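Local coordinates for protein thioredoxin (TrxA-1) (Sulfolobus solfataricus, PDB 3TCO) that probably reduces protein disulfides as a thioredoxin, through a redox-active cysteine pair that forms a disulfide in this structure, at residues A[3-15]-A[44-58]. Sequence-based numbering, arbitrary orientation.
Sequences EDVTLVLTEENFD and KKVAEKYKGKAVFGR. With EDO (1,2-ethanediol), chain D.
Leu7 and Gly57 pair as parallel neighbours where edge strand 7-8 joins strand 55-60 of the thioredoxin sheet. Three backbone bonds fix the register: Leu7 N to Phe56 O, Arg58 N to Leu7 O, and Leu9 N to Arg58 O. Packing is tight here: Leu9 CD1 sits 3.8 Å from Gly57 CA, where a CB would collide with it. Next to Leu7 in the chain, Thr6 suits a junction of polar and apolar surroundings. Its OG1, placed between backbone N and carbonyl carbon (chi1 63°), donates to the syn lone pair of Asp4 OD1 at 2.6 Å and accepts from Arg58 NE at 3.0 Å, within the guanidinium plane; CG2 rests on Ala47 CB, small enough to admit it. A methionine in place of Arg58 would probably leave Thr6 OG1 without its N-H donor and Asp4 without a nearby positive charge. The N-terminal side is looser and wetter. Water 1 bridges Val5 N and Lys44 O, while water 3 links Val5 O to Phe56 N. At the solvent-exposed end, extended Lys51 brings NZ 2.9 Å from Glu3 OE2, which also lies 2.8 Å from Glu48 OE1. Two acids this close are likely to raise the pKa of one of them, with Lys51 offsetting part of the negative charge.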
loop_
_atom_site.group_PDB
_atom_site.type_symbol
_atom_site.label_atom_id
_atom_site.label_comp_id
_atom_site.label_asym_id
_atom_site.label_seq_id
_atom_site.Cartn_x
_atom_site.Cartn_y
_atom_site.Cartn_z
ATOM N N GLU A 3 4.424 -6.495 15.686
ATOM C CA GLU A 3 3.726 -7.524 14.856
ATOM C C GLU A 3 3.445 -6.963 13.466
ATOM O O GLU A 3 3.478 -5.749 13.257
ATOM C CB GLU A 3 2.406 -7.937 15.514
ATOM C CG GLU A 3 1.251 -6.999 15.196
ATOM C CD GLU A 3 -0.001 -7.285 16.005
ATOM O OE1 GLU A 3 -0.191 -8.442 16.433
ATOM O OE2 GLU A 3 -0.804 -6.348 16.199
ATOM N N ASP A 4 3.156 -7.853 12.521
ATOM C CA ASP A 4 2.883 -7.451 11.142
ATOM C C ASP A 4 1.414 -7.638 10.792
ATOM O O ASP A 4 0.924 -8.765 10.698
ATOM C CB ASP A 4 3.746 -8.275 10.177
ATOM C CG ASP A 4 3.624 -7.803 8.743
ATOM O OD1 ASP A 4 2.853 -6.855 8.504
ATOM O OD2 ASP A 4 4.300 -8.371 7.855
ATOM N N VAL A 5 0.708 -6.531 10.600
ATOM C CA VAL A 5 -0.703 -6.586 10.265
ATOM C C VAL A 5 -0.964 -6.237 8.808
ATOM O O VAL A 5 -2.116 -6.040 8.408
ATOM C CB VAL A 5 -1.518 -5.651 11.175
ATOM C CG1 VAL A 5 -1.346 -6.086 12.626
ATOM C CG2 VAL A 5 -1.053 -4.195 10.990
ATOM N N THR A 6 0.099 -6.161 8.014
ATOM C CA THR A 6 -0.045 -5.869 6.593
ATOM C C THR A 6 -0.573 -7.120 5.913
ATOM O O THR A 6 -0.429 -8.230 6.426
ATOM C CB THR A 6 1.285 -5.449 5.944
ATOM O OG1 THR A 6 2.227 -6.532 6.012
ATOM C CG2 THR A 6 1.840 -4.227 6.659
ATOM N N LEU A 7 -1.177 -6.930 4.746
ATOM C CA LEU A 7 -1.796 -8.021 4.006
ATOM C C LEU A 7 -1.247 -8.201 2.605
ATOM O O LEU A 7 -1.217 -7.256 1.813
ATOM C CB LEU A 7 -3.310 -7.762 3.905
ATOM C CG LEU A 7 -4.133 -8.633 2.943
ATOM C CD1 LEU A 7 -4.279 -10.024 3.509
ATOM C CD2 LEU A 7 -5.506 -8.012 2.732
ATOM N N VAL A 8 -0.838 -9.425 2.291
ATOM C CA VAL A 8 -0.344 -9.727 0.956
ATOM C C VAL A 8 -1.510 -9.686 -0.049
ATOM O O VAL A 8 -2.560 -10.299 0.159
ATOM C CB VAL A 8 0.299 -11.135 0.904
ATOM C CG1 VAL A 8 0.662 -11.485 -0.536
ATOM C CG2 VAL A 8 1.554 -11.179 1.790
ATOM N N LEU A 9 -1.320 -8.958 -1.136
ATOM C CA LEU A 9 -2.335 -8.851 -2.168
ATOM C C LEU A 9 -1.834 -9.435 -3.473
ATOM O O LEU A 9 -0.657 -9.270 -3.815
ATOM C CB LEU A 9 -2.685 -7.385 -2.423
ATOM C CG LEU A 9 -3.398 -6.612 -1.307
ATOM C CD1 LEU A 9 -3.517 -5.125 -1.651
ATOM C CD2 LEU A 9 -4.759 -7.241 -1.096
ATOM N N THR A 10 -2.728 -10.124 -4.182
ATOM C CA THR A 10 -2.439 -10.669 -5.509
ATOM C C THR A 10 -3.730 -10.498 -6.303
ATOM O O THR A 10 -4.715 -9.945 -5.800
ATOM C CB THR A 10 -2.099 -12.176 -5.509
ATOM O OG1 THR A 10 -3.264 -12.924 -5.156
ATOM C CG2 THR A 10 -0.970 -12.478 -4.523
ATOM N N GLU A 11 -3.733 -10.964 -7.542
ATOM C CA GLU A 11 -4.926 -10.864 -8.371
ATOM C C GLU A 11 -6.068 -11.624 -7.709
ATOM O O GLU A 11 -7.238 -11.351 -7.965
ATOM C CB GLU A 11 -4.651 -11.450 -9.760
ATOM C CG GLU A 11 -4.809 -10.465 -10.904
ATOM C CD GLU A 11 -3.774 -10.691 -12.004
ATOM O OE1 GLU A 11 -3.506 -11.870 -12.343
ATOM O OE2 GLU A 11 -3.234 -9.694 -12.530
ATOM N N GLU A 12 -5.730 -12.575 -6.845
ATOM C CA GLU A 12 -6.756 -13.364 -6.170
ATOM C C GLU A 12 -7.631 -12.560 -5.205
ATOM O O GLU A 12 -8.827 -12.818 -5.109
ATOM C CB GLU A 12 -6.107 -14.547 -5.444
ATOM C CG GLU A 12 -7.042 -15.709 -5.153
ATOM C CD GLU A 12 -8.007 -15.422 -4.017
ATOM O OE1 GLU A 12 -7.541 -14.899 -2.986
ATOM O OE2 GLU A 12 -9.217 -15.732 -4.152
ATOM N N ASN A 13 -7.069 -11.572 -4.509
ATOM C CA ASN A 13 -7.890 -10.800 -3.554
ATOM C C ASN A 13 -7.842 -9.285 -3.699
ATOM O O ASN A 13 -8.507 -8.563 -2.950
ATOM C CB ASN A 13 -7.505 -11.177 -2.110
ATOM C CG ASN A 13 -6.063 -10.824 -1.766
ATOM O OD1 ASN A 13 -5.230 -10.621 -2.654
ATOM N ND2 ASN A 13 -5.759 -10.762 -0.463
ATOM N N PHE A 14 -7.081 -8.792 -4.675
ATOM C CA PHE A 14 -6.945 -7.348 -4.845
ATOM C C PHE A 14 -8.255 -6.577 -4.912
ATOM O O PHE A 14 -8.488 -5.662 -4.114
ATOM C CB PHE A 14 -6.135 -7.027 -6.097
ATOM C CG PHE A 14 -5.713 -5.589 -6.191
ATOM C CD1 PHE A 14 -4.542 -5.153 -5.576
ATOM C CD2 PHE A 14 -6.477 -4.668 -6.909
ATOM C CE1 PHE A 14 -4.130 -3.830 -5.675
ATOM C CE2 PHE A 14 -6.075 -3.338 -7.013
ATOM C CZ PHE A 14 -4.894 -2.919 -6.394
ATOM N N ASP A 15 -9.099 -6.932 -5.873
ATOM C CA ASP A 15 -10.360 -6.235 -6.047
ATOM C C ASP A 15 -11.317 -6.328 -4.865
ATOM O O ASP A 15 -11.836 -5.304 -4.424
ATOM C CB ASP A 15 -11.068 -6.702 -7.326
ATOM C CG ASP A 15 -10.378 -6.208 -8.582
ATOM O OD1 ASP A 15 -9.507 -5.315 -8.469
ATOM O OD2 ASP A 15 -10.709 -6.707 -9.681
ATOM N N LYS A 44 4.915 -0.726 7.957
ATOM C CA LYS A 44 4.433 -1.692 8.948
ATOM C C LYS A 44 4.047 -1.025 10.275
ATOM O O LYS A 44 3.021 -1.359 10.885
ATOM C CB LYS A 44 5.512 -2.740 9.200
ATOM C CG LYS A 44 5.643 -3.732 8.059
ATOM C CD LYS A 44 6.853 -4.641 8.236
ATOM C CE LYS A 44 6.900 -5.697 7.146
ATOM N NZ LYS A 44 7.948 -6.700 7.460
ATOM N N LYS A 45 4.874 -0.080 10.708
ATOM C CA LYS A 45 4.617 0.648 11.947
ATOM C C LYS A 45 3.294 1.419 11.884
ATOM O O LYS A 45 2.495 1.388 12.829
ATOM C CB LYS A 45 5.773 1.617 12.227
ATOM C CG LYS A 45 5.568 2.450 13.483
ATOM C CD LYS A 45 6.865 3.107 13.919
ATOM C CE LYS A 45 6.715 3.752 15.296
ATOM N NZ LYS A 45 8.041 4.075 15.904
ATOM N N VAL A 46 3.052 2.116 10.778
ATOM C CA VAL A 46 1.810 2.860 10.641
ATOM C C VAL A 46 0.625 1.900 10.524
ATOM O O VAL A 46 -0.443 2.152 11.093
ATOM C CB VAL A 46 1.863 3.823 9.431
ATOM C CG1 VAL A 46 0.518 4.554 9.261
ATOM C CG2 VAL A 46 2.977 4.862 9.668
ATOM N N ALA A 47 0.815 0.790 9.817
ATOM C CA ALA A 47 -0.260 -0.189 9.670
ATOM C C ALA A 47 -0.684 -0.704 11.052
ATOM O O ALA A 47 -1.868 -0.951 11.301
ATOM C CB ALA A 47 0.189 -1.358 8.790
ATOM N N GLU A 48 0.290 -0.870 11.943
ATOM C CA GLU A 48 0.005 -1.338 13.295
ATOM C C GLU A 48 -0.777 -0.255 14.053
ATOM O O GLU A 48 -1.728 -0.552 14.781
ATOM C CB GLU A 48 1.322 -1.653 14.013
ATOM C CG GLU A 48 1.193 -2.027 15.482
ATOM C CD GLU A 48 0.293 -3.225 15.733
ATOM O OE1 GLU A 48 0.215 -4.130 14.876
ATOM O OE2 GLU A 48 -0.328 -3.271 16.813
ATOM N N LYS A 49 -0.385 1.003 13.884
ATOM C CA LYS A 49 -1.082 2.091 14.563
ATOM C C LYS A 49 -2.555 2.122 14.185
ATOM O O LYS A 49 -3.405 2.472 15.014
ATOM C CB LYS A 49 -0.465 3.446 14.218
ATOM C CG LYS A 49 0.938 3.684 14.762
ATOM C CD LYS A 49 1.329 5.155 14.592
ATOM C CE LYS A 49 2.723 5.426 15.140
ATOM N NZ LYS A 49 3.068 6.886 15.097
ATOM N N TYR A 50 -2.866 1.775 12.935
ATOM C CA TYR A 50 -4.249 1.774 12.468
ATOM C C TYR A 50 -4.814 0.366 12.316
ATOM O O TYR A 50 -5.679 0.112 11.477
ATOM C CB TYR A 50 -4.368 2.521 11.134
ATOM C CG TYR A 50 -4.123 4.003 11.269
ATOM C CD1 TYR A 50 -2.852 4.543 11.086
ATOM C CD2 TYR A 50 -5.161 4.868 11.628
ATOM C CE1 TYR A 50 -2.616 5.911 11.257
ATOM C CE2 TYR A 50 -4.931 6.236 11.806
ATOM C CZ TYR A 50 -3.653 6.744 11.619
ATOM O OH TYR A 50 -3.402 8.087 11.808
ATOM N N LYS A 51 -4.318 -0.553 13.131
ATOM C CA LYS A 51 -4.799 -1.932 13.089
ATOM C C LYS A 51 -6.326 -1.962 13.229
ATOM O O LYS A 51 -6.886 -1.289 14.091
ATOM C CB LYS A 51 -4.148 -2.736 14.222
ATOM C CG LYS A 51 -4.588 -4.183 14.296
ATOM C CD LYS A 51 -3.895 -4.912 15.437
ATOM C CE LYS A 51 -4.388 -6.357 15.523
ATOM N NZ LYS A 51 -3.543 -7.151 16.477
ATOM N N GLY A 52 -6.990 -2.715 12.353
ATOM C CA GLY A 52 -8.436 -2.819 12.391
ATOM C C GLY A 52 -9.211 -1.674 11.766
ATOM O O GLY A 52 -10.425 -1.780 11.581
ATOM N N LYS A 53 -8.526 -0.595 11.401
ATOM C CA LYS A 53 -9.208 0.572 10.848
ATOM C C LYS A 53 -9.055 0.793 9.346
ATOM O O LYS A 53 -9.919 1.403 8.716
ATOM C CB LYS A 53 -8.760 1.826 11.609
ATOM C CG LYS A 53 -8.986 1.728 13.122
ATOM C CD LYS A 53 -8.689 3.053 13.824
ATOM C CE LYS A 53 -9.109 3.010 15.293
ATOM N NZ LYS A 53 -8.349 1.993 16.089
ATOM N N ALA A 54 -7.945 0.326 8.791
ATOM C CA ALA A 54 -7.683 0.435 7.355
ATOM C C ALA A 54 -6.801 -0.736 6.990
ATOM O O ALA A 54 -6.073 -1.247 7.841
ATOM C CB ALA A 54 -6.974 1.729 7.022
ATOM N N VAL A 55 -6.869 -1.165 5.733
ATOM C CA VAL A 55 -6.069 -2.288 5.282
ATOM C C VAL A 55 -4.785 -1.808 4.623
ATOM O O VAL A 55 -4.804 -0.948 3.735
ATOM C CB VAL A 55 -6.865 -3.166 4.293
ATOM C CG1 VAL A 55 -5.980 -4.320 3.773
ATOM C CG2 VAL A 55 -8.118 -3.710 4.989
ATOM N N PHE A 56 -3.666 -2.336 5.109
ATOM C CA PHE A 56 -2.362 -1.983 4.577
ATOM C C PHE A 56 -1.837 -3.165 3.770
ATOM O O PHE A 56 -1.136 -4.037 4.282
ATOM C CB PHE A 56 -1.390 -1.625 5.712
ATOM C CG PHE A 56 -1.673 -0.276 6.348
ATOM C CD1 PHE A 56 -2.846 -0.061 7.062
ATOM C CD2 PHE A 56 -0.771 0.776 6.217
ATOM C CE1 PHE A 56 -3.121 1.183 7.641
ATOM C CE2 PHE A 56 -1.036 2.032 6.795
ATOM C CZ PHE A 56 -2.209 2.234 7.506
ATOM N N GLY A 57 -2.191 -3.168 2.495
ATOM C CA GLY A 57 -1.774 -4.237 1.617
ATOM C C GLY A 57 -0.364 -4.045 1.099
ATOM O O GLY A 57 0.202 -2.954 1.174
ATOM N N ARG A 58 0.190 -5.134 0.578
ATOM C CA ARG A 58 1.522 -5.137 0.002
ATOM C C ARG A 58 1.399 -5.916 -1.288
ATOM O O ARG A 58 0.828 -7.012 -1.311
ATOM C CB ARG A 58 2.532 -5.831 0.930
ATOM C CG ARG A 58 2.758 -5.091 2.240
ATOM C CD ARG A 58 3.941 -5.647 3.022
ATOM N NE ARG A 58 3.733 -7.004 3.512
ATOM C CZ ARG A 58 4.341 -8.076 3.010
ATOM N NH1 ARG A 58 5.190 -7.947 1.997
ATOM N NH2 ARG A 58 4.124 -9.274 3.541
HETATM C C1 EDO D . -6.135 -6.358 7.905
HETATM O O1 EDO D . -7.032 -6.165 9.003
HETATM C C2 EDO D . -5.122 -7.447 8.265
HETATM O O2 EDO D . -4.411 -7.071 9.449
HETATM O O HOH W 1 2.174 -4.092 11.247
HETATM O O HOH W 2 2.012 -9.883 6.073
HETATM O O HOH W 3 -3.562 -3.887 7.494
#